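Local coordinates for protein mRNA transport regulator MTR2 (Candida albicans, PDB 1Q42) that takes part in the transport of mRNA from the nucleus to the cytoplasm and interacts with the export factor Mex67, at residues S101-S107 / F123-F129; L66-I72 / D86-F91; L40-Y44 / N135-E139; P31-R35 / V176-I182. All coordinates share one frame; numbering follows the deposited sequence.

Interaction 1: S101-S107 / F123-F129; sequences SSHQLTS and FSAKVRF
H103 and V127 face each other as a non-hydrogen-bonded pair of an antiparallel hairpin, and their side chains run side by side. With CG2 of V127 anti to its backbone N, that methyl sits squarely over the imidazole, 3.4 Å from the ring centroid and only 5° off the normal, a clear CH-pi contact. Both nitrogens of the ring bond outside the hairpin, ND1 to D41 and NE2 to the hydroxyl of Y188, which fixes the rotation of the ring against the methyl. On the same face of the sheet, CB of S101 touches CE1 of F129 at 3.7 Å. Nearer the bulge, L105 crosses F123 at about a right angle, with L105 CD1 3.6 Å from F123 CD1.

The other face is polar. Q104 and K126 stretch out alongside one another, and a water bridges their ends, accepting from NZ of K126 and donating weakly to OE1 of Q104. A second water joins OG of S102 to NE of R128.

Backbone bonds hold the strands in register, the Q104 N to K126 O bond being 2.8 Å long and the T106 N to S124 O bond 3.0 Å. A classic beta bulge interrupts the pattern where T106 and S107 both face S124; S107 N reaches S124 O only weakly, at 3.5 Å.

Strand 101-113 is the outermost on this side of the sheet, while strand 118-129 pairs on its other flank with strand 164-173. Helix 29-40 packs on the face that carries H103, V127 and L105, its L37 touching both H103 and F123, and W95 of helix 87-96 reaches S101 and H103.

Interaction 2: L66-I72 / D86-F91; sequences LKRSSAI and DCKLQF
R68 and D86 form the charged part of this contact, a salt bridge in which NH1 of R68 lies 2.9 Å from OD2 of D86. The same OD2 accepts from L89 N at 3.0 Å, so D86 is both the N-cap of the helix and the counter-ion of the arginine.

Hydrogen bonding adds a second link. K88, extended with CG anti to its backbone N (chi1 177°), crosses the R68 side chain at about a right angle, its CD over one face of the guanidinium, 3.4 Å from NH2 of R68, and delivers NZ to the carbonyl O of L66 at 3.0 Å. NZ of K88 also bonds to the carbonyl of S64 and forms a salt bridge with E181, whose charge probably offsets that of the nearby R68. Within the corner, K67 O receives both the N and the OG of S70, closing a type I turn.

Apolar contacts line the inner side. CD1 of I72 rests 3.8 Å from CB of F91, and L66 crosses that phenylalanine at about a right angle, L66 CD1 to F91 CD2 at 3.8 Å.

The chain thus turns a corner between strands 66-67 and 70-74 against the first turns of helix 87-96, with M186 of strand 183-192 touching L66, I72 and F91 alike.

Interaction 3: L40-Y44 / N135-E139; sequences LDLLY and NRLGE
Y44 and L137 make the close apolar part of the contact: CD2 of the leucine lies over one face of the tyrosine ring, 3.6 Å from its centroid and displaced toward the rim, a CH-pi contact. Beside it, CB of Y44 comes within 3.0 Å of R136 O. The second tight point is polar. The extended side chain of R136 carries its guanidinium to the end of helix 29-40, where L40 O takes NH1 at 2.9 Å and, more weakly, NH2 at 3.3 Å. The buried arginine has further partners in Y58, T98 and S101, so its rotation is fixed by several bonds.

Between these two points the backbones are joined through solvent instead. One water accepts from Y44 N and donates to R136 O at 2.7 Å, bridging the loops.

At the far end, the turn is braced internally. OD1 of N135 accepts from L137 N and E139 N, which approach from opposite faces of its amide, while ND2 of N135 gives a nearly straight bond to OE2 of E139, 3.1 Å long. An Asx turn within a type I beta turn, N135 to G138, thus shapes a loop whose arginine binds a carbonyl at the C-terminal end of a helix.

Interaction 4: P31-R35 / V176-I182; sequences PFLKR and VMQDGEI
F32 swings its ring off helix 29-40 with CG anti to the backbone N (chi1 160°), which brings the ring against V176; R35, one turn later, has CG anti to its carbonyl carbon and bends at chi3, which curls its guanidinium back toward the same loop. The two side chains therefore meet residues 176-182 at neighbouring points, one through a ring face and the other through an edge.

CG2 of V176 stands over the phenyl face, 3.4 Å from the centroid and 18° off the normal, with its nearest approach at CG of F32, 3.2 Å away. The valine crosses the ring at about a right angle, so a single methyl branch does most of the touching. The side chains of F32 and I182 come from opposite directions, CD1 of I182 ending 3.7 Å from CE1 of F32, oblique to the ring.

NH2 of R35 donates to V176 O at 3.0 Å. The bond uses a carbonyl lone pair and lies in the guanidinium plane, so the carbonyl meets the guanidinium edge-on, which helps fix the turn of the group. CE of M177 also meets the guanidinium edge, 3.5 Å from NH2 of R35, and reaches on to CB of P31 at 3.9 Å, bridging two successive turns of the helix. At its other amino group, NH1, R35 forms a long salt bridge to OD1 of D179, itself an exposed residue, at 3.3 Å, with the two planes 51° apart.

F32 also packs on L170 and V172 of strand 164-173. The arrangement belongs to the NTF2 fold, in which a long N-terminal helix lies across a curved sheet; here the connection between strands 164-173 and 183-192 closes over one flank of that helix.

Three of the contacts meet along helix 29-40. Its first turns carry interaction 4 and its C-terminal end interaction 3, while interaction 1 lies on the sheet it covers. Interactions 1 and 3 have centres about 17 Å apart but touch through D41, whose OD1 lies 2.7 Å from OG of S101 and 2.8 Å from ND1 of H103. L33 of the helix reaches F123, joining interactions 1 and 4 by packing. Interaction 2 stands on the opposite side of the chain's centre from interaction 1, their centres about 21 Å apart, and is tied to interaction 4 by a salt bridge, NZ of K88 to OE1 of E181, 2.8 Å.

Interaction 1: S101-S107 / F123-F129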
loop_
_atom_site.group_PDB
_atom_site.type_symbol
_atom_site.label_atom_id
_atom_site.label_comp_id
_atom_site.label_asym_id
_atom_site.label_seq_id
_atom_site.Cartn_x
_atom_site.Cartn_y
_atom_site.Cartn_z
ATOM N N SER A 101 -8.451 -2.523 5.286
ATOM C CA SER A 101 -7.327 -3.217 5.884
ATOM C C SER A 101 -6.749 -2.471 7.086
ATOM O O SER A 101 -6.902 -1.248 7.238
ATOM C CB SER A 101 -6.238 -3.417 4.828
ATOM O OG SER A 101 -5.848 -2.179 4.238
ATOM N N SER A 102 -6.050 -3.222 7.928
ATOM C CA SER A 102 -5.303 -2.661 9.051
ATOM C C SER A 102 -3.975 -3.422 9.189
ATOM O O SER A 102 -3.951 -4.582 9.615
ATOM C CB SER A 102 -6.122 -2.764 10.324
ATOM O OG SER A 102 -5.382 -2.325 11.458
ATOM N N HIS A 103 -2.890 -2.778 8.773
ATOM C CA HIS A 103 -1.528 -3.326 8.827
ATOM C C HIS A 103 -0.844 -2.882 10.119
ATOM O O HIS A 103 -1.036 -1.748 10.586
ATOM C CB HIS A 103 -0.658 -2.776 7.684
ATOM C CG HIS A 103 -0.978 -3.307 6.315
ATOM N ND1 HIS A 103 -1.971 -2.776 5.514
ATOM C CD2 HIS A 103 -0.398 -4.297 5.591
ATOM C CE1 HIS A 103 -1.993 -3.427 4.359
ATOM N NE2 HIS A 103 -1.037 -4.345 4.375
ATOM N N GLN A 104 -0.045 -3.771 10.699
ATOM C CA GLN A 104 0.819 -3.453 11.819
ATOM C C GLN A 104 2.246 -3.812 11.393
ATOM O O GLN A 104 2.542 -4.968 11.109
ATOM C CB GLN A 104 0.391 -4.266 13.051
ATOM C CG GLN A 104 1.185 -3.997 14.304
ATOM C CD GLN A 104 0.768 -4.889 15.467
ATOM O OE1 GLN A 104 -0.402 -5.253 15.590
ATOM N NE2 GLN A 104 1.729 -5.245 16.317
ATOM N N LEU A 105 3.103 -2.802 11.296
ATOM C CA LEU A 105 4.507 -3.021 10.947
ATOM C C LEU A 105 5.178 -3.790 12.079
ATOM O O LEU A 105 5.003 -3.428 13.247
ATOM C CB LEU A 105 5.186 -1.673 10.714
ATOM C CG LEU A 105 6.684 -1.654 10.376
ATOM C CD1 LEU A 105 6.942 -2.260 9.037
ATOM C CD2 LEU A 105 7.245 -0.207 10.404
ATOM N N THR A 106 5.895 -4.877 11.769
ATOM C CA THR A 106 6.556 -5.651 12.826
ATOM C C THR A 106 8.086 -5.731 12.785
ATOM O O THR A 106 8.702 -5.944 13.828
ATOM C CB THR A 106 5.952 -7.059 12.950
ATOM O OG1 THR A 106 5.972 -7.721 11.676
ATOM C CG2 THR A 106 4.471 -6.965 13.394
ATOM N N SER A 107 8.690 -5.563 11.612
ATOM C CA SER A 107 10.148 -5.508 11.482
ATOM C C SER A 107 10.510 -4.908 10.135
ATOM O O SER A 107 9.732 -4.963 9.186
ATOM C CB SER A 107 10.777 -6.911 11.588
ATOM O OG SER A 107 10.276 -7.792 10.589
ATOM N N PHE A 123 10.376 -5.188 4.628
ATOM C CA PHE A 123 9.653 -5.163 5.880
ATOM C C PHE A 123 8.625 -6.273 5.947
ATOM O O PHE A 123 8.235 -6.839 4.928
ATOM C CB PHE A 123 9.057 -3.767 6.173
ATOM C CG PHE A 123 7.838 -3.376 5.352
ATOM C CD1 PHE A 123 6.562 -3.766 5.746
ATOM C CD2 PHE A 123 7.961 -2.536 4.245
ATOM C CE1 PHE A 123 5.438 -3.354 5.029
ATOM C CE2 PHE A 123 6.831 -2.131 3.525
ATOM C CZ PHE A 123 5.573 -2.547 3.933
ATOM N N SER A 124 8.277 -6.621 7.177
ATOM C CA SER A 124 7.260 -7.614 7.467
ATOM C C SER A 124 6.174 -6.914 8.282
ATOM O O SER A 124 6.458 -5.969 8.999
ATOM C CB SER A 124 7.884 -8.766 8.248
ATOM O OG SER A 124 8.927 -9.369 7.473
ATOM N N ALA A 125 4.938 -7.349 8.117
ATOM C CA ALA A 125 3.805 -6.828 8.887
ATOM C C ALA A 125 2.795 -7.938 9.063
ATOM O O ALA A 125 2.916 -9.014 8.440
ATOM C CB ALA A 125 3.156 -5.640 8.169
ATOM N N LYS A 126 1.827 -7.694 9.937
ATOM C CA LYS A 126 0.574 -8.447 9.921
ATOM C C LYS A 126 -0.543 -7.537 9.455
ATOM O O LYS A 126 -0.510 -6.337 9.684
ATOM C CB LYS A 126 0.229 -9.086 11.250
ATOM C CG LYS A 126 0.315 -8.235 12.472
ATOM C CD LYS A 126 0.439 -9.133 13.718
ATOM C CE LYS A 126 0.470 -8.292 14.974
ATOM N NZ LYS A 126 0.194 -9.082 16.195
ATOM N N VAL A 127 -1.497 -8.113 8.746
ATOM C CA VAL A 127 -2.626 -7.354 8.223
ATOM C C VAL A 127 -3.898 -8.139 8.435
ATOM O O VAL A 127 -3.909 -9.355 8.315
ATOM C CB VAL A 127 -2.431 -6.963 6.724
ATOM C CG1 VAL A 127 -2.433 -8.167 5.804
ATOM C CG2 VAL A 127 -3.513 -5.999 6.245
ATOM N N ARG A 128 -4.973 -7.434 8.765
ATOM C CA ARG A 128 -6.287 -8.036 8.796
ATOM C C ARG A 128 -7.285 -7.172 8.052
ATOM O O ARG A 128 -7.006 -6.006 7.730
ATOM C CB ARG A 128 -6.749 -8.305 10.220
ATOM C CG ARG A 128 -6.655 -7.166 11.176
ATOM C CD ARG A 128 -6.778 -7.675 12.605
ATOM N NE ARG A 128 -6.789 -6.595 13.575
ATOM C CZ ARG A 128 -6.831 -6.781 14.891
ATOM N NH1 ARG A 128 -6.845 -8.008 15.405
ATOM N NH2 ARG A 128 -6.828 -5.730 15.700
ATOM N N PHE A 129 -8.437 -7.765 7.770
ATOM C CA PHE A 129 -9.436 -7.146 6.899
ATOM C C PHE A 129 -10.819 -7.164 7.502
ATOM O O PHE A 129 -11.176 -8.061 8.274
ATOM C CB PHE A 129 -9.485 -7.849 5.536
ATOM C CG PHE A 129 -8.202 -7.792 4.782
ATOM C CD1 PHE A 129 -7.972 -6.769 3.860
ATOM C CD2 PHE A 129 -7.230 -8.778 4.953
ATOM C CE1 PHE A 129 -6.786 -6.723 3.164
ATOM C CE2 PHE A 129 -6.048 -8.732 4.259
ATOM C CZ PHE A 129 -5.829 -7.698 3.351
HETATM O O HOH W 1 -6.585 -3.551 13.484
HETATM O O HOH W 2 -0.890 -7.121 18.327
#

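Interaction 2: L66-I72 / D86-F91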
loop_
_atom_site.group_PDB
_atom_site.type_symbol
_atom_site.label_atom_id
_atom_site.label_comp_id
_atom_site.label_asym_id
_atom_site.label_seq_id
_atom_site.Cartn_x
_atom_site.Cartn_y
_atom_site.Cartn_z
ATOM N N LEU A 66 3.722 5.510 -4.550
ATOM C CA LEU A 66 4.163 4.790 -5.735
ATOM C C LEU A 66 4.387 5.750 -6.884
ATOM O O LEU A 66 3.635 6.698 -7.055
ATOM C CB LEU A 66 3.125 3.756 -6.149
ATOM C CG LEU A 66 2.956 2.551 -5.236
ATOM C CD1 LEU A 66 1.644 1.829 -5.582
ATOM C CD2 LEU A 66 4.144 1.600 -5.371
ATOM N N LYS A 67 5.434 5.502 -7.664
ATOM C CA LYS A 67 5.621 6.188 -8.935
ATOM C C LYS A 67 4.643 5.637 -9.971
ATOM O O LYS A 67 4.304 4.457 -9.962
ATOM C CB LYS A 67 7.066 6.021 -9.430
ATOM C CG LYS A 67 8.064 6.795 -8.609
ATOM C CD LYS A 67 9.445 6.812 -9.258
ATOM C CE LYS A 67 10.455 7.476 -8.350
ATOM N NZ LYS A 67 11.747 7.750 -9.021
ATOM N N ARG A 68 4.195 6.506 -10.876
ATOM C CA ARG A 68 3.316 6.104 -11.959
ATOM C C ARG A 68 3.857 4.877 -12.712
ATOM O O ARG A 68 3.095 3.956 -13.017
ATOM C CB ARG A 68 3.079 7.296 -12.915
ATOM C CG ARG A 68 1.796 7.206 -13.687
ATOM C CD ARG A 68 0.800 8.369 -13.523
ATOM N NE ARG A 68 0.264 8.532 -12.160
ATOM C CZ ARG A 68 -0.685 7.773 -11.570
ATOM N NH1 ARG A 68 -1.240 6.724 -12.175
ATOM N NH2 ARG A 68 -1.075 8.072 -10.337
ATOM N N SER A 69 5.170 4.838 -12.938
ATOM C CA SER A 69 5.821 3.760 -13.695
ATOM C C SER A 69 6.601 2.771 -12.817
ATOM O O SER A 69 7.568 2.137 -13.268
ATOM C CB SER A 69 6.767 4.357 -14.731
ATOM O OG SER A 69 7.905 4.937 -14.124
ATOM N N SER A 70 6.199 2.647 -11.565
ATOM C CA SER A 70 6.828 1.678 -10.667
ATOM C C SER A 70 6.606 0.245 -11.166
ATOM O O SER A 70 5.618 -0.033 -11.863
ATOM C CB SER A 70 6.293 1.829 -9.241
ATOM O OG SER A 70 4.885 1.892 -9.223
ATOM N N ALA A 71 7.535 -0.645 -10.820
ATOM C CA ALA A 71 7.400 -2.078 -11.070
ATOM C C ALA A 71 6.666 -2.639 -9.861
ATOM O O ALA A 71 7.149 -2.488 -8.752
ATOM C CB ALA A 71 8.787 -2.738 -11.186
ATOM N N ILE A 72 5.491 -3.216 -10.059
ATOM C CA ILE A 72 4.666 -3.718 -8.938
ATOM C C ILE A 72 4.381 -5.198 -9.142
ATOM O O ILE A 72 4.059 -5.644 -10.281
ATOM C CB ILE A 72 3.336 -2.943 -8.826
ATOM C CG1 ILE A 72 3.610 -1.453 -8.616
ATOM C CG2 ILE A 72 2.478 -3.508 -7.680
ATOM C CD1 ILE A 72 2.395 -0.574 -8.661
ATOM N N ASP A 86 -1.310 2.708 -16.388
ATOM C CA ASP A 86 0.023 2.387 -15.878
ATOM C C ASP A 86 -0.097 1.510 -14.651
ATOM O O ASP A 86 -1.194 1.253 -14.143
ATOM C CB ASP A 86 0.847 3.645 -15.556
ATOM C CG ASP A 86 0.135 4.601 -14.614
ATOM O OD1 ASP A 86 0.049 5.788 -14.967
ATOM O OD2 ASP A 86 -0.357 4.300 -13.504
ATOM N N CYS A 87 1.045 1.046 -14.172
ATOM C CA CYS A 87 1.046 0.061 -13.107
ATOM C C CYS A 87 0.474 0.594 -11.812
ATOM O O CYS A 87 -0.179 -0.145 -11.100
ATOM C CB CYS A 87 2.457 -0.465 -12.892
ATOM S SG CYS A 87 2.943 -1.542 -14.270
ATOM N N LYS A 88 0.743 1.857 -11.488
ATOM C CA LYS A 88 0.216 2.428 -10.243
ATOM C C LYS A 88 -1.306 2.393 -10.259
ATOM O O LYS A 88 -1.958 2.003 -9.278
ATOM C CB LYS A 88 0.682 3.869 -10.073
ATOM C CG LYS A 88 0.116 4.550 -8.842
ATOM C CD LYS A 88 0.836 5.850 -8.561
ATOM C CE LYS A 88 0.310 6.529 -7.293
ATOM N NZ LYS A 88 0.921 7.881 -7.111
ATOM N N LEU A 89 -1.873 2.797 -11.382
ATOM C CA LEU A 89 -3.338 2.843 -11.515
ATOM C C LEU A 89 -3.949 1.468 -11.420
ATOM O O LEU A 89 -4.938 1.269 -10.720
ATOM C CB LEU A 89 -3.734 3.506 -12.836
ATOM C CG LEU A 89 -5.223 3.608 -13.176
ATOM C CD1 LEU A 89 -6.024 4.189 -12.008
ATOM C CD2 LEU A 89 -5.410 4.457 -14.430
ATOM N N GLN A 90 -3.372 0.499 -12.119
ATOM C CA GLN A 90 -3.847 -0.871 -12.019
ATOM C C GLN A 90 -3.781 -1.394 -10.581
ATOM O O GLN A 90 -4.699 -2.077 -10.135
ATOM C CB GLN A 90 -3.066 -1.791 -12.938
ATOM C CG GLN A 90 -3.425 -1.637 -14.379
ATOM C CD GLN A 90 -2.688 -2.612 -15.233
ATOM O OE1 GLN A 90 -2.829 -3.821 -15.073
ATOM N NE2 GLN A 90 -1.854 -2.101 -16.105
ATOM N N PHE A 91 -2.701 -1.080 -9.862
ATOM C CA PHE A 91 -2.596 -1.492 -8.453
ATOM C C PHE A 91 -3.697 -0.864 -7.623
ATOM O O PHE A 91 -4.323 -1.539 -6.785
ATOM C CB PHE A 91 -1.247 -1.149 -7.821
ATOM C CG PHE A 91 -1.229 -1.367 -6.346
ATOM C CD1 PHE A 91 -1.082 -2.643 -5.837
ATOM C CD2 PHE A 91 -1.431 -0.317 -5.472
ATOM C CE1 PHE A 91 -1.125 -2.869 -4.472
ATOM C CE2 PHE A 91 -1.481 -0.547 -4.108
ATOM C CZ PHE A 91 -1.321 -1.819 -3.620
HETATM O O HOH W 3 3.496 1.703 -15.609
#

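Interaction 3: L40-Y44 / N135-E139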
loop_
_atom_site.group_PDB
_atom_site.type_symbol
_atom_site.label_atom_id
_atom_site.label_comp_id
_atom_site.label_asym_id
_atom_site.label_seq_id
_atom_site.Cartn_x
_atom_site.Cartn_y
_atom_site.Cartn_z
ATOM N N LEU A 40 -2.525 2.451 2.485
ATOM C CA LEU A 40 -3.263 1.256 2.097
ATOM C C LEU A 40 -4.490 1.053 2.977
ATOM O O LEU A 40 -5.458 0.455 2.544
ATOM C CB LEU A 40 -2.387 0.001 2.163
ATOM C CG LEU A 40 -1.133 -0.045 1.306
ATOM C CD1 LEU A 40 -0.423 -1.373 1.530
ATOM C CD2 LEU A 40 -1.451 0.203 -0.170
ATOM N N ASP A 41 -4.432 1.563 4.202
ATOM C CA ASP A 41 -5.455 1.346 5.214
ATOM C C ASP A 41 -6.469 2.498 5.282
ATOM O O ASP A 41 -7.301 2.535 6.180
ATOM C CB ASP A 41 -4.797 1.224 6.587
ATOM C CG ASP A 41 -3.969 -0.022 6.734
ATOM O OD1 ASP A 41 -4.058 -0.946 5.872
ATOM O OD2 ASP A 41 -3.187 -0.129 7.694
ATOM N N LEU A 42 -6.389 3.413 4.330
ATOM C CA LEU A 42 -7.182 4.644 4.360
ATOM C C LEU A 42 -8.683 4.392 4.464
ATOM O O LEU A 42 -9.264 3.647 3.666
ATOM C CB LEU A 42 -6.869 5.480 3.108
ATOM C CG LEU A 42 -7.306 6.947 3.108
ATOM C CD1 LEU A 42 -6.545 7.734 4.169
ATOM C CD2 LEU A 42 -7.081 7.568 1.745
ATOM N N LEU A 43 -9.308 5.020 5.465
ATOM C CA LEU A 43 -10.749 4.957 5.637
ATOM C C LEU A 43 -11.376 5.993 4.705
ATOM O O LEU A 43 -10.898 7.123 4.608
ATOM C CB LEU A 43 -11.113 5.248 7.095
ATOM C CG LEU A 43 -12.583 5.220 7.517
ATOM C CD1 LEU A 43 -13.139 3.803 7.592
ATOM C CD2 LEU A 43 -12.702 5.926 8.858
ATOM N N TYR A 44 -12.425 5.590 4.007
ATOM C CA TYR A 44 -13.125 6.477 3.091
ATOM C C TYR A 44 -14.033 7.373 3.910
ATOM O O TYR A 44 -14.829 6.878 4.695
ATOM C CB TYR A 44 -13.954 5.669 2.104
ATOM C CG TYR A 44 -14.837 6.509 1.210
ATOM C CD1 TYR A 44 -14.299 7.211 0.135
ATOM C CD2 TYR A 44 -16.206 6.611 1.447
ATOM C CE1 TYR A 44 -15.104 7.985 -0.693
ATOM C CE2 TYR A 44 -17.019 7.378 0.625
ATOM C CZ TYR A 44 -16.461 8.063 -0.439
ATOM O OH TYR A 44 -17.260 8.835 -1.249
ATOM N N ASN A 135 -17.759 -2.830 1.569
ATOM C CA ASN A 135 -16.556 -2.486 0.806
ATOM C C ASN A 135 -15.943 -1.194 1.360
ATOM O O ASN A 135 -16.383 -0.704 2.406
ATOM C CB ASN A 135 -16.851 -2.414 -0.703
ATOM C CG ASN A 135 -17.728 -1.232 -1.093
ATOM O OD1 ASN A 135 -17.866 -0.264 -0.342
ATOM N ND2 ASN A 135 -18.312 -1.300 -2.285
ATOM N N ARG A 136 -14.925 -0.651 0.689
ATOM C CA ARG A 136 -14.199 0.492 1.239
ATOM C C ARG A 136 -14.962 1.798 1.136
ATOM O O ARG A 136 -14.599 2.765 1.783
ATOM C CB ARG A 136 -12.822 0.653 0.584
ATOM C CG ARG A 136 -11.814 -0.340 1.098
ATOM C CD ARG A 136 -10.562 -0.409 0.219
ATOM N NE ARG A 136 -9.555 -1.308 0.768
ATOM C CZ ARG A 136 -8.509 -0.948 1.476
ATOM N NH1 ARG A 136 -8.314 0.320 1.823
ATOM N NH2 ARG A 136 -7.652 -1.890 1.896
ATOM N N LEU A 137 -16.006 1.823 0.318
ATOM C CA LEU A 137 -16.897 2.976 0.253
ATOM C C LEU A 137 -18.115 2.818 1.172
ATOM O O LEU A 137 -19.023 3.639 1.129
ATOM C CB LEU A 137 -17.342 3.205 -1.189
ATOM C CG LEU A 137 -16.226 3.361 -2.227
ATOM C CD1 LEU A 137 -16.837 3.583 -3.598
ATOM C CD2 LEU A 137 -15.257 4.483 -1.888
ATOM N N GLY A 138 -18.124 1.770 2.000
ATOM C CA GLY A 138 -19.161 1.563 3.000
ATOM C C GLY A 138 -20.441 0.920 2.491
ATOM O O GLY A 138 -21.468 0.946 3.180
ATOM N N GLU A 139 -20.378 0.314 1.311
ATOM C CA GLU A 139 -21.554 -0.218 0.630
ATOM C C GLU A 139 -21.649 -1.731 0.799
ATOM O O GLU A 139 -20.640 -2.425 0.755
ATOM C CB GLU A 139 -21.496 0.129 -0.862
ATOM C CG GLU A 139 -21.340 1.619 -1.146
ATOM C CD GLU A 139 -20.767 1.910 -2.523
ATOM O OE1 GLU A 139 -20.801 3.092 -2.938
ATOM O OE2 GLU A 139 -20.292 0.971 -3.199
HETATM O O HOH W 4 -13.159 2.718 4.085
#

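Interaction 4: P31-R35 / V176-I182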
loop_
_atom_site.group_PDB
_atom_site.type_symbol
_atom_site.label_atom_id
_atom_site.label_comp_id
_atom_site.label_asym_id
_atom_site.label_seq_id
_atom_site.Cartn_x
_atom_site.Cartn_y
_atom_site.Cartn_z
ATOM N N PRO A 31 8.908 6.053 10.074
ATOM C CA PRO A 31 7.777 6.928 9.732
ATOM C C PRO A 31 7.336 6.800 8.275
ATOM O O PRO A 31 6.132 6.825 8.031
ATOM C CB PRO A 31 8.299 8.346 10.021
ATOM C CG PRO A 31 9.554 8.190 10.777
ATOM C CD PRO A 31 10.064 6.813 10.585
ATOM N N PHE A 32 8.278 6.655 7.337
ATOM C CA PHE A 32 7.931 6.474 5.924
ATOM C C PHE A 32 7.110 5.210 5.708
ATOM O O PHE A 32 6.103 5.245 5.008
ATOM C CB PHE A 32 9.177 6.423 5.036
ATOM C CG PHE A 32 8.936 5.776 3.692
ATOM C CD1 PHE A 32 8.118 6.390 2.749
ATOM C CD2 PHE A 32 9.524 4.559 3.372
ATOM C CE1 PHE A 32 7.888 5.796 1.498
ATOM C CE2 PHE A 32 9.297 3.966 2.125
ATOM C CZ PHE A 32 8.474 4.590 1.197
ATOM N N LEU A 33 7.537 4.105 6.309
ATOM C CA LEU A 33 6.813 2.831 6.165
ATOM C C LEU A 33 5.420 2.907 6.760
ATOM O O LEU A 33 4.467 2.376 6.192
ATOM C CB LEU A 33 7.591 1.670 6.793
ATOM C CG LEU A 33 8.920 1.324 6.131
ATOM C CD1 LEU A 33 9.611 0.177 6.875
ATOM C CD2 LEU A 33 8.758 0.970 4.641
ATOM N N LYS A 34 5.297 3.572 7.903
ATOM C CA LYS A 34 3.996 3.722 8.545
ATOM C C LYS A 34 3.047 4.564 7.696
ATOM O O LYS A 34 1.864 4.243 7.587
ATOM C CB LYS A 34 4.160 4.265 9.962
ATOM C CG LYS A 34 4.751 3.214 10.878
ATOM C CD LYS A 34 5.055 3.735 12.265
ATOM C CE LYS A 34 5.100 2.579 13.256
ATOM N NZ LYS A 34 5.751 2.948 14.534
ATOM N N ARG A 35 3.573 5.596 7.052
ATOM C CA ARG A 35 2.783 6.420 6.144
ATOM C C ARG A 35 2.322 5.627 4.910
ATOM O O ARG A 35 1.176 5.738 4.476
ATOM C CB ARG A 35 3.579 7.638 5.684
ATOM C CG ARG A 35 3.576 8.778 6.655
ATOM C CD ARG A 35 4.129 10.057 6.061
ATOM N NE ARG A 35 5.586 10.016 5.960
ATOM C CZ ARG A 35 6.293 9.986 4.832
ATOM N NH1 ARG A 35 5.707 9.975 3.632
ATOM N NH2 ARG A 35 7.619 9.958 4.907
ATOM N N VAL A 176 13.160 10.210 1.473
ATOM C CA VAL A 176 11.993 9.429 1.858
ATOM C C VAL A 176 11.005 10.211 2.732
ATOM O O VAL A 176 9.906 9.726 3.013
ATOM C CB VAL A 176 12.444 8.115 2.563
ATOM C CG1 VAL A 176 12.540 8.277 4.092
ATOM C CG2 VAL A 176 11.528 6.978 2.184
ATOM N N MET A 177 11.396 11.413 3.152
ATOM C CA MET A 177 10.531 12.296 3.932
ATOM C C MET A 177 9.946 13.354 2.979
ATOM O O MET A 177 9.987 14.557 3.254
ATOM C CB MET A 177 11.335 12.934 5.089
ATOM C CG MET A 177 10.583 13.030 6.430
ATOM S SD MET A 177 11.163 11.859 7.709
ATOM C CE MET A 177 10.204 10.374 7.299
ATOM N N GLN A 178 9.397 12.885 1.858
ATOM C CA GLN A 178 8.965 13.766 0.772
ATOM C C GLN A 178 7.469 13.701 0.472
ATOM O O GLN A 178 6.882 14.703 0.063
ATOM C CB GLN A 178 9.757 13.456 -0.501
ATOM C CG GLN A 178 11.083 14.193 -0.584
ATOM C CD GLN A 178 11.640 14.232 -1.993
ATOM O OE1 GLN A 178 11.873 15.311 -2.539
ATOM N NE2 GLN A 178 11.853 13.062 -2.586
ATOM N N ASP A 179 6.868 12.523 0.641
ATOM C CA ASP A 179 5.422 12.327 0.466
ATOM C C ASP A 179 4.936 12.298 -0.998
ATOM O O ASP A 179 3.744 12.090 -1.241
ATOM C CB ASP A 179 4.616 13.359 1.287
ATOM C CG ASP A 179 4.018 12.762 2.548
ATOM O OD1 ASP A 179 3.224 11.801 2.427
ATOM O OD2 ASP A 179 4.283 13.184 3.702
ATOM N N GLY A 180 5.844 12.476 -1.959
ATOM C CA GLY A 180 5.498 12.419 -3.371
ATOM C C GLY A 180 5.706 11.022 -3.944
ATOM O O GLY A 180 5.756 10.031 -3.207
ATOM N N GLU A 181 5.837 10.946 -5.262
ATOM C CA GLU A 181 6.054 9.675 -5.948
ATOM C C GLU A 181 7.543 9.285 -5.902
ATOM O O GLU A 181 8.357 9.757 -6.707
ATOM C CB GLU A 181 5.510 9.755 -7.381
ATOM C CG GLU A 181 4.009 10.057 -7.414
ATOM C CD GLU A 181 3.405 10.052 -8.810
ATOM O OE1 GLU A 181 2.336 9.421 -9.008
ATOM O OE2 GLU A 181 3.985 10.692 -9.710
ATOM N N ILE A 182 7.875 8.407 -4.953
ATOM C CA ILE A 182 9.252 8.010 -4.683
ATOM C C ILE A 182 9.533 6.504 -4.764
ATOM O O ILE A 182 10.690 6.100 -4.874
ATOM C CB ILE A 182 9.704 8.542 -3.303
ATOM C CG1 ILE A 182 8.761 8.081 -2.192
ATOM C CG2 ILE A 182 9.820 10.072 -3.335
ATOM C CD1 ILE A 182 9.269 8.351 -0.825
#